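Local coordinates for protein probable enoyl-CoA hydratase/isomerase (Pseudomonas aeruginosa PAO1, PDB 5WYD) that probably acts as a crotonase-family enoyl-CoA hydratase/isomerase, with a proposed role in making the diffusible signal factor used in bacterial signalling, at residues F13-K18 and R49-H54; W40-L45 and R92-R97. The protein carries 1 engineered substitution. All coordinates share one frame; numbering follows the deposited sequence.

Interaction 1: residues F13-K18 and R49-H54. Engineered in segment 13-18: D15 (natural residue Leu).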
ATOM      1  N   PHE A  13      36.277 -10.062  17.702  1.00 86.88           N
ATOM      2  CA  PHE A  13      34.974 -10.668  17.503  1.00 87.62           C
ATOM      3  C   PHE A  13      35.209 -12.054  16.929  1.00 81.63           C
ATOM      4  O   PHE A  13      36.279 -12.351  16.392  1.00 74.42           O
ATOM      5  CB  PHE A  13      34.100  -9.789  16.590  1.00 95.97           C
ATOM      6  CG  PHE A  13      32.822 -10.443  16.126  1.00102.45           C
ATOM      7  CD1 PHE A  13      31.871 -10.884  17.038  1.00 93.23           C
ATOM      8  CD2 PHE A  13      32.568 -10.597  14.764  1.00 96.48           C
ATOM      9  CE1 PHE A  13      30.703 -11.484  16.599  1.00 90.42           C
ATOM     10  CE2 PHE A  13      31.400 -11.187  14.319  1.00 76.67           C
ATOM     11  CZ  PHE A  13      30.469 -11.632  15.238  1.00 85.04           C
ATOM     12  N   ASP A  14      34.214 -12.915  17.095  1.00 83.50           N
ATOM     13  CA  ASP A  14      34.235 -14.257  16.525  1.00 92.32           C
ATOM     14  C   ASP A  14      33.461 -14.257  15.206  1.00 98.53           C
ATOM     15  O   ASP A  14      32.223 -14.264  15.196  1.00 95.06           O
ATOM     16  CB  ASP A  14      33.654 -15.274  17.503  1.00 99.80           C
ATOM     17  CG  ASP A  14      33.766 -16.700  16.992  1.00101.24           C
ATOM     18  OD1 ASP A  14      34.337 -16.898  15.898  1.00 92.37           O
ATOM     19  OD2 ASP A  14      33.286 -17.621  17.687  1.00105.79           O
ATOM     20  N   ASP A  15      34.202 -14.292  14.098  1.00100.59           N
ATOM     21  CA  ASP A  15      33.676 -14.318  12.737  1.00100.15           C
ATOM     22  C   ASP A  15      34.291 -15.555  12.088  1.00 97.98           C
ATOM     23  O   ASP A  15      35.374 -16.003  12.498  1.00 98.84           O
ATOM     24  CB  ASP A  15      34.044 -13.030  11.928  1.00102.68           C
ATOM     25  CG  ASP A  15      33.146 -12.806  10.689  1.00 98.33           C
ATOM     26  OD1 ASP A  15      32.344 -13.702  10.348  1.00100.15           O
ATOM     27  OD2 ASP A  15      33.245 -11.728  10.052  1.00 90.86           O
ATOM     28  N   THR A  16      33.557 -16.178  11.156  1.00 87.00           N
ATOM     29  CA  THR A  16      34.109 -17.341  10.465  1.00 87.72           C
ATOM     30  C   THR A  16      35.425 -16.975   9.778  1.00 92.23           C
ATOM     31  O   THR A  16      35.583 -15.873   9.235  1.00 95.44           O
ATOM     32  CB  THR A  16      33.135 -17.891   9.419  1.00 85.57           C
ATOM     33  OG1 THR A  16      33.797 -18.909   8.659  1.00 90.20           O
ATOM     34  CG2 THR A  16      32.627 -16.791   8.473  1.00 80.04           C
ATOM     35  N   HIS A  17      36.391 -17.905   9.820  1.00 83.14           N
ATOM     36  CA  HIS A  17      37.697 -17.603   9.242  1.00 78.69           C
ATOM     37  C   HIS A  17      37.574 -17.267   7.762  1.00 78.25           C
ATOM     38  O   HIS A  17      38.418 -16.552   7.207  1.00 72.89           O
ATOM     39  CB  HIS A  17      38.656 -18.767   9.478  1.00 71.50           C
ATOM     40  CG  HIS A  17      39.316 -18.724  10.823  1.00 87.98           C
ATOM     41  ND1 HIS A  17      40.294 -17.804  11.138  1.00 80.66           N
ATOM     42  CD2 HIS A  17      39.129 -19.469  11.941  1.00 83.05           C
ATOM     43  CE1 HIS A  17      40.682 -17.984  12.388  1.00 77.64           C
ATOM     44  NE2 HIS A  17      39.993 -18.990  12.897  1.00 82.91           N
ATOM     45  N   LYS A  18      36.495 -17.729   7.134  1.00 65.52           N
ATOM     46  CA  LYS A  18      36.218 -17.408   5.741  1.00 65.47           C
ATOM     47  C   LYS A  18      36.013 -15.918   5.527  1.00 71.60           C
ATOM     48  O   LYS A  18      36.395 -15.372   4.495  1.00 79.22           O
ATOM     49  CB  LYS A  18      34.993 -18.171   5.304  1.00 54.56           C
ATOM     50  CG  LYS A  18      35.274 -19.611   5.447  1.00 63.74           C
ATOM     51  CD  LYS A  18      34.107 -20.431   5.037  1.00 61.69           C
ATOM     52  CE  LYS A  18      33.234 -20.834   6.209  1.00 68.29           C
ATOM     53  NZ  LYS A  18      32.302 -21.950   5.843  1.00 40.10           N
ATOM     54  N   ARG A  49      25.539 -11.286   8.959  1.00 31.02           N
ATOM     55  CA  ARG A  49      24.570 -10.535   9.733  1.00 23.69           C
ATOM     56  C   ARG A  49      25.228  -9.950  10.970  1.00 29.73           C
ATOM     57  O   ARG A  49      25.145  -8.749  11.231  1.00 39.08           O
ATOM     58  CB  ARG A  49      23.443 -11.447  10.173  1.00 15.27           C
ATOM     59  CG  ARG A  49      22.459 -10.712  11.038  1.00 44.23           C
ATOM     60  CD  ARG A  49      21.638 -11.627  11.918  1.00 32.40           C
ATOM     61  NE  ARG A  49      21.515 -12.970  11.384  1.00 22.39           N
ATOM     62  CZ  ARG A  49      21.480 -14.044  12.155  1.00 35.40           C
ATOM     63  NH1 ARG A  49      21.578 -13.895  13.468  1.00 31.86           N
ATOM     64  NH2 ARG A  49      21.343 -15.254  11.620  1.00 37.40           N
ATOM     65  N   GLN A  50      25.964 -10.771  11.695  1.00 22.53           N
ATOM     66  CA  GLN A  50      26.608 -10.262  12.882  1.00 25.57           C
ATOM     67  C   GLN A  50      27.591  -9.178  12.523  1.00 30.86           C
ATOM     68  O   GLN A  50      27.620  -8.124  13.164  1.00 41.12           O
ATOM     69  CB  GLN A  50      27.301 -11.405  13.597  1.00 42.17           C
ATOM     70  CG  GLN A  50      26.346 -12.417  14.139  1.00 40.54           C
ATOM     71  CD  GLN A  50      27.061 -13.536  14.812  1.00 38.93           C
ATOM     72  OE1 GLN A  50      28.274 -13.644  14.725  1.00 37.24           O
ATOM     73  NE2 GLN A  50      26.324 -14.358  15.528  1.00 40.00           N
ATOM     74  N   LEU A  51      28.345  -9.381  11.452  1.00 23.88           N
ATOM     75  CA  LEU A  51      29.342  -8.386  11.116  1.00 28.97           C
ATOM     76  C   LEU A  51      28.678  -7.050  10.852  1.00 29.57           C
ATOM     77  O   LEU A  51      29.065  -6.039  11.449  1.00 38.67           O
ATOM     78  CB  LEU A  51      30.169  -8.876   9.938  1.00 27.43           C
ATOM     79  CG  LEU A  51      31.322  -8.042   9.436  1.00 45.35           C
ATOM     80  CD1 LEU A  51      32.223  -7.702  10.596  1.00 46.89           C
ATOM     81  CD2 LEU A  51      32.051  -8.987   8.504  1.00 49.53           C
ATOM     82  N   ILE A  52      27.558  -7.066  10.126  1.00 29.65           N
ATOM     83  CA  ILE A  52      26.851  -5.827   9.801  1.00 30.61           C
ATOM     84  C   ILE A  52      26.405  -5.105  11.056  1.00 28.18           C
ATOM     85  O   ILE A  52      26.530  -3.880  11.159  1.00 39.49           O
ATOM     86  CB  ILE A  52      25.651  -6.124   8.899  1.00 28.96           C
ATOM     87  CG1 ILE A  52      26.115  -6.719   7.588  1.00 33.52           C
ATOM     88  CG2 ILE A  52      24.911  -4.851   8.614  1.00 43.99           C
ATOM     89  CD1 ILE A  52      26.970  -5.759   6.786  1.00 26.75           C
ATOM     90  N   GLU A  53      25.888  -5.848  12.029  1.00 24.49           N
ATOM     91  CA  GLU A  53      25.432  -5.224  13.261  1.00 36.50           C
ATOM     92  C   GLU A  53      26.573  -4.578  14.018  1.00 38.01           C
ATOM     93  O   GLU A  53      26.401  -3.510  14.615  1.00 41.99           O
ATOM     94  CB  GLU A  53      24.747  -6.238  14.142  1.00 37.77           C
ATOM     95  CG  GLU A  53      23.629  -6.933  13.442  1.00 26.32           C
ATOM     96  CD  GLU A  53      23.013  -7.960  14.328  1.00 37.37           C
ATOM     97  OE1 GLU A  53      23.496  -8.091  15.472  1.00 47.87           O
ATOM     98  OE2 GLU A  53      22.092  -8.665  13.878  1.00 46.26           O
ATOM     99  N   HIS A  54      27.724  -5.241  14.068  1.00 41.18           N
ATOM    100  CA  HIS A  54      28.869  -4.642  14.729  1.00 34.58           C
ATOM    101  C   HIS A  54      29.290  -3.386  13.992  1.00 30.68           C
ATOM    102  O   HIS A  54      29.638  -2.376  14.612  1.00 35.49           O
ATOM    103  CB  HIS A  54      30.008  -5.653  14.773  1.00 49.45           C
ATOM    104  CG  HIS A  54      29.834  -6.704  15.824  1.00 68.63           C
ATOM    105  ND1 HIS A  54      28.973  -7.767  15.661  1.00 64.18           N
ATOM    106  CD2 HIS A  54      30.425  -6.877  17.031  1.00 73.42           C
ATOM    107  CE1 HIS A  54      29.026  -8.540  16.731  1.00 67.90           C
ATOM    108  NE2 HIS A  54      29.904  -8.027  17.574  1.00 68.73           N
TER

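Interaction 2: residues W40-L45 and R92-R97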
ATOM      1  N   TRP A  40      28.521 -19.329  -0.472  1.00 51.58           N
ATOM      2  CA  TRP A  40      28.030 -19.024   0.869  1.00 51.96           C
ATOM      3  C   TRP A  40      27.801 -20.259   1.715  1.00 62.09           C
ATOM      4  O   TRP A  40      27.405 -21.317   1.218  1.00 61.40           O
ATOM      5  CB  TRP A  40      26.726 -18.241   0.821  1.00 48.55           C
ATOM      6  CG  TRP A  40      26.945 -16.870   0.466  1.00 31.96           C
ATOM      7  CD1 TRP A  40      26.714 -16.298  -0.730  1.00 35.36           C
ATOM      8  CD2 TRP A  40      27.513 -15.864   1.307  1.00 24.52           C
ATOM      9  NE1 TRP A  40      27.078 -14.978  -0.688  1.00 39.59           N
ATOM     10  CE2 TRP A  40      27.577 -14.690   0.557  1.00 30.61           C
ATOM     11  CE3 TRP A  40      27.978 -15.847   2.624  1.00 36.22           C
ATOM     12  CZ2 TRP A  40      28.080 -13.501   1.079  1.00 32.66           C
ATOM     13  CZ3 TRP A  40      28.479 -14.666   3.137  1.00 31.22           C
ATOM     14  CH2 TRP A  40      28.527 -13.513   2.367  1.00 19.35           C
ATOM     15  N   ASP A  41      27.993 -20.084   3.016  1.00 58.44           N
ATOM     16  CA  ASP A  41      27.855 -21.138   3.995  1.00 59.17           C
ATOM     17  C   ASP A  41      27.067 -20.573   5.165  1.00 58.28           C
ATOM     18  O   ASP A  41      26.938 -19.355   5.319  1.00 51.45           O
ATOM     19  CB  ASP A  41      29.263 -21.605   4.415  1.00 69.88           C
ATOM     20  CG  ASP A  41      29.263 -22.744   5.410  1.00 73.58           C
ATOM     21  OD1 ASP A  41      28.201 -23.068   5.988  1.00 76.81           O
ATOM     22  OD2 ASP A  41      30.364 -23.302   5.628  1.00 64.99           O
ATOM     23  N   ARG A  42      26.502 -21.474   5.971  1.00 58.54           N
ATOM     24  CA  ARG A  42      25.801 -21.040   7.177  1.00 54.07           C
ATOM     25  C   ARG A  42      26.710 -20.272   8.114  1.00 50.45           C
ATOM     26  O   ARG A  42      26.295 -19.285   8.737  1.00 51.27           O
ATOM     27  CB  ARG A  42      25.304 -22.229   7.955  1.00 67.95           C
ATOM     28  CG  ARG A  42      25.029 -21.856   9.401  1.00 68.87           C
ATOM     29  CD  ARG A  42      24.733 -23.060  10.157  1.00 78.46           C
ATOM     30  NE  ARG A  42      23.642 -23.788   9.583  1.00 93.17           N
ATOM     31  CZ  ARG A  42      22.438 -23.704  10.073  1.00 87.26           C
ATOM     32  NH1 ARG A  42      22.223 -22.912  11.146  1.00 80.28           N
ATOM     33  NH2 ARG A  42      21.504 -24.439   9.495  1.00 76.37           N
ATOM     34  N   ASP A  43      27.931 -20.771   8.287  1.00 50.06           N
ATOM     35  CA  ASP A  43      28.881 -20.106   9.164  1.00 68.53           C
ATOM     36  C   ASP A  43      29.142 -18.706   8.635  1.00 69.12           C
ATOM     37  O   ASP A  43      29.227 -17.740   9.405  1.00 67.83           O
ATOM     38  CB  ASP A  43      30.181 -20.934   9.254  1.00 71.47           C
ATOM     39  CG  ASP A  43      30.940 -20.768  10.591  1.00 75.49           C
ATOM     40  OD1 ASP A  43      30.642 -19.839  11.366  1.00 94.25           O
ATOM     41  OD2 ASP A  43      31.857 -21.578  10.858  1.00 60.89           O
ATOM     42  N   SER A  44      29.249 -18.587   7.308  1.00 70.06           N
ATOM     43  CA  SER A  44      29.449 -17.292   6.669  1.00 63.96           C
ATOM     44  C   SER A  44      28.232 -16.373   6.820  1.00 53.71           C
ATOM     45  O   SER A  44      28.378 -15.193   7.162  1.00 56.27           O
ATOM     46  CB  SER A  44      29.824 -17.521   5.202  1.00 58.94           C
ATOM     47  OG  SER A  44      28.872 -18.323   4.523  1.00 54.30           O
ATOM     48  N   LEU A  45      27.022 -16.896   6.604  1.00 48.66           N
ATOM     49  CA  LEU A  45      25.831 -16.048   6.638  1.00 45.53           C
ATOM     50  C   LEU A  45      25.584 -15.426   8.005  1.00 43.25           C
ATOM     51  O   LEU A  45      25.223 -14.245   8.094  1.00 35.84           O
ATOM     52  CB  LEU A  45      24.603 -16.838   6.199  1.00 51.99           C
ATOM     53  CG  LEU A  45      24.580 -17.241   4.728  1.00 39.68           C
ATOM     54  CD1 LEU A  45      23.323 -17.976   4.404  1.00 35.84           C
ATOM     55  CD2 LEU A  45      24.659 -16.004   3.904  1.00 36.66           C
ATOM     56  N   ARG A  92      14.361 -24.746   4.728  1.00 46.72           N
ATOM     57  CA  ARG A  92      13.647 -23.646   5.353  1.00 49.04           C
ATOM     58  C   ARG A  92      14.611 -22.796   6.163  1.00 48.30           C
ATOM     59  O   ARG A  92      14.570 -21.565   6.094  1.00 43.30           O
ATOM     60  CB  ARG A  92      12.520 -24.181   6.240  1.00 54.33           C
ATOM     61  CG  ARG A  92      11.627 -23.093   6.854  1.00 55.49           C
ATOM     62  CD  ARG A  92      12.251 -22.316   8.022  1.00 43.11           C
ATOM     63  NE  ARG A  92      11.363 -21.243   8.451  1.00 47.57           N
ATOM     64  CZ  ARG A  92      11.633 -20.367   9.414  1.00 40.68           C
ATOM     65  NH1 ARG A  92      12.782 -20.415  10.086  1.00 26.75           N
ATOM     66  NH2 ARG A  92      10.732 -19.433   9.688  1.00 27.98           N
ATOM     67  N   GLU A  93      15.506 -23.443   6.913  1.00 38.56           N
ATOM     68  CA  GLU A  93      16.433 -22.716   7.770  1.00 43.90           C
ATOM     69  C   GLU A  93      17.413 -21.905   6.947  1.00 57.11           C
ATOM     70  O   GLU A  93      17.733 -20.766   7.303  1.00 63.24           O
ATOM     71  CB  GLU A  93      17.196 -23.678   8.684  1.00 54.75           C
ATOM     72  CG  GLU A  93      18.117 -23.002   9.717  1.00 69.02           C
ATOM     73  CD  GLU A  93      18.715 -24.034  10.629  1.00 83.98           C
ATOM     74  OE1 GLU A  93      18.793 -25.201  10.207  1.00 80.56           O
ATOM     75  OE2 GLU A  93      19.031 -23.737  11.799  1.00100.58           O
ATOM     76  N   MET A  94      17.927 -22.470   5.852  1.00 53.36           N
ATOM     77  CA  MET A  94      18.906 -21.700   5.091  1.00 55.74           C
ATOM     78  C   MET A  94      18.232 -20.538   4.368  1.00 40.42           C
ATOM     79  O   MET A  94      18.823 -19.463   4.227  1.00 52.44           O
ATOM     80  CB  MET A  94      19.697 -22.578   4.123  1.00 62.41           C
ATOM     81  CG  MET A  94      20.400 -23.744   4.765  1.00 61.42           C
ATOM     82  SD  MET A  94      21.243 -23.395   6.323  1.00 92.55           S
ATOM     83  CE  MET A  94      22.358 -22.046   5.914  1.00 79.45           C
ATOM     84  N   ALA A  95      17.001 -20.727   3.892  1.00 37.96           N
ATOM     85  CA  ALA A  95      16.316 -19.608   3.258  1.00 31.60           C
ATOM     86  C   ALA A  95      16.195 -18.425   4.223  1.00 42.97           C
ATOM     87  O   ALA A  95      16.348 -17.265   3.819  1.00 27.73           O
ATOM     88  CB  ALA A  95      14.938 -20.047   2.771  1.00 35.48           C
ATOM     89  N   ARG A  96      15.928 -18.705   5.504  1.00 40.14           N
ATOM     90  CA  ARG A  96      15.832 -17.648   6.505  1.00 37.42           C
ATOM     91  C   ARG A  96      17.167 -16.933   6.667  1.00 43.07           C
ATOM     92  O   ARG A  96      17.218 -15.696   6.693  1.00 41.50           O
ATOM     93  CB  ARG A  96      15.355 -18.265   7.822  1.00 51.57           C
ATOM     94  CG  ARG A  96      15.149 -17.327   8.987  1.00 43.77           C
ATOM     95  CD  ARG A  96      13.894 -16.500   8.853  1.00 41.09           C
ATOM     96  NE  ARG A  96      13.883 -15.505   9.899  1.00 31.19           N
ATOM     97  CZ  ARG A  96      12.797 -14.930  10.378  1.00 41.80           C
ATOM     98  NH1 ARG A  96      12.888 -14.034  11.346  1.00 43.39           N
ATOM     99  NH2 ARG A  96      11.627 -15.257   9.905  1.00 43.17           N
ATOM    100  N   ARG A  97      18.261 -17.704   6.700  1.00 51.29           N
ATOM    101  CA  ARG A  97      19.595 -17.145   6.888  1.00 50.42           C
ATOM    102  C   ARG A  97      19.970 -16.193   5.765  1.00 47.45           C
ATOM    103  O   ARG A  97      20.548 -15.131   6.016  1.00 65.64           O
ATOM    104  CB  ARG A  97      20.614 -18.276   6.958  1.00 63.89           C
ATOM    105  CG  ARG A  97      20.582 -19.133   8.216  1.00 65.37           C
ATOM    106  CD  ARG A  97      20.695 -18.298   9.460  1.00 64.17           C
ATOM    107  NE  ARG A  97      20.488 -19.078  10.677  1.00 74.39           N
ATOM    108  CZ  ARG A  97      19.317 -19.234  11.292  1.00 74.36           C
ATOM    109  NH1 ARG A  97      19.253 -19.962  12.402  1.00 68.26           N
ATOM    110  NH2 ARG A  97      18.212 -18.679  10.799  1.00 49.36           N
TER

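Interaction 1: residues F13-K18 and R49-H54
A surface contact of the crotonase fold, this one lays the N-terminal loop that leads into strand 19-24 against helix 42-57, with F13 set against Q50 and H54 on successive turns of the helix. The CB of F13 points toward the helix, and with CG anti to the backbone N (chi1 170°) the phenyl ring continues that way. H54 covers one face of it near the rim, F13 CE1 lying 3.4 Å from H54 CE1; the two ring planes meet at 38°, an oblique aromatic pair. At the ring edge sits the amide of Q50, whose extended chain brings OE1 to 3.0 Å from F13 CZ, with the amide plane turned well away from that of the ring, by 64°. The imidazole is held from within its own helix: H54 ND1 gives a nearly straight hydrogen bond of 2.9 Å to Q50 O, which also takes the helical bond from H54 N. Q50 O lies in the plane of the imidazole, though the donor sits above the carbonyl plane. The bond from H54 ND1 fixes the ring's rotation and leaves its face to F13. Further along the loop comes D15, engineered from leucine and poorly ordered. Its side chain crosses that of the buried L51 at about a right angle; as modelled, D15 OD2 has no polar partner and lies 3.4 Å from L51 CD2.

Interaction 2: residues W40-L45 and R92-R97
R42, in the first turn of helix 42-57, reaches across to E93 and M94 on helix 88-106 and makes the largest share of its segment's contact. Just ahead of it, D41 occupies the N-cap position, its OD1 accepting a weak capping bond from D43 N, while D41 O takes the helical bond from L45 N. R42 leaves the helix with CG anti to the backbone N (chi1 160°) and bends at chi3, which delivers the guanidinium to the carboxylate of E93. R42 NH2 donates to E93 OE1 at 2.9 Å. A weak bond of 3.4 Å runs from R42 NH1 to E93 OE2. E93 OE1 lies near the guanidinium plane, yet the donor approaches it from above the carboxylate, and the two planes stand 80° apart. The salt bridge is therefore not the coplanar, side-by-side kind. The folded chain of M94 crosses that of R42 at about a right angle, with SD oblique to the guanidinium: M94 SD comes to 3.3 Å from R42 NH2, and M94 CE to 3.6 Å from R42 CB. R97 completes a charge network, with a long ion pair to E93 OE2, and E93 probably offsets the closeness of the two arginines. A turn after R42, L45 packs its CD1 against the start of the R97 side chain, 3.7 Å from R97 CB, and more loosely toward M94 CE. The same leucine continues onto F98 and A101, so apolar packing continues along helix 88-106 beside the salt bridge. Elsewhere on helix 88-106, R92 and R96 form salt bridges with acidic residues of a second subunit, placing this helix between its neighbour 42-57 and the subunit interface.

In the fold
From the N terminus, the loop 13-18 comes first, then 40-45, 49-54 and 92-97, so the two contacts cross along the chain. Interaction 1 closes a loop through the hairpin of strands 19-24 and 27-32 and the first turns of helix 42-57; interaction 2 closes one that takes in the rest of helix 42-57, strand 63-68 and the start of helix 88-106. Helix 42-57 is common to both, giving its first turn to interaction 2 and a later portion to interaction 1. They also meet directly: T16 packs on D43, and R49 rests on R97. The N-terminal loop is thereby joined, through one helix, to helix 88-106 at the subunit interface.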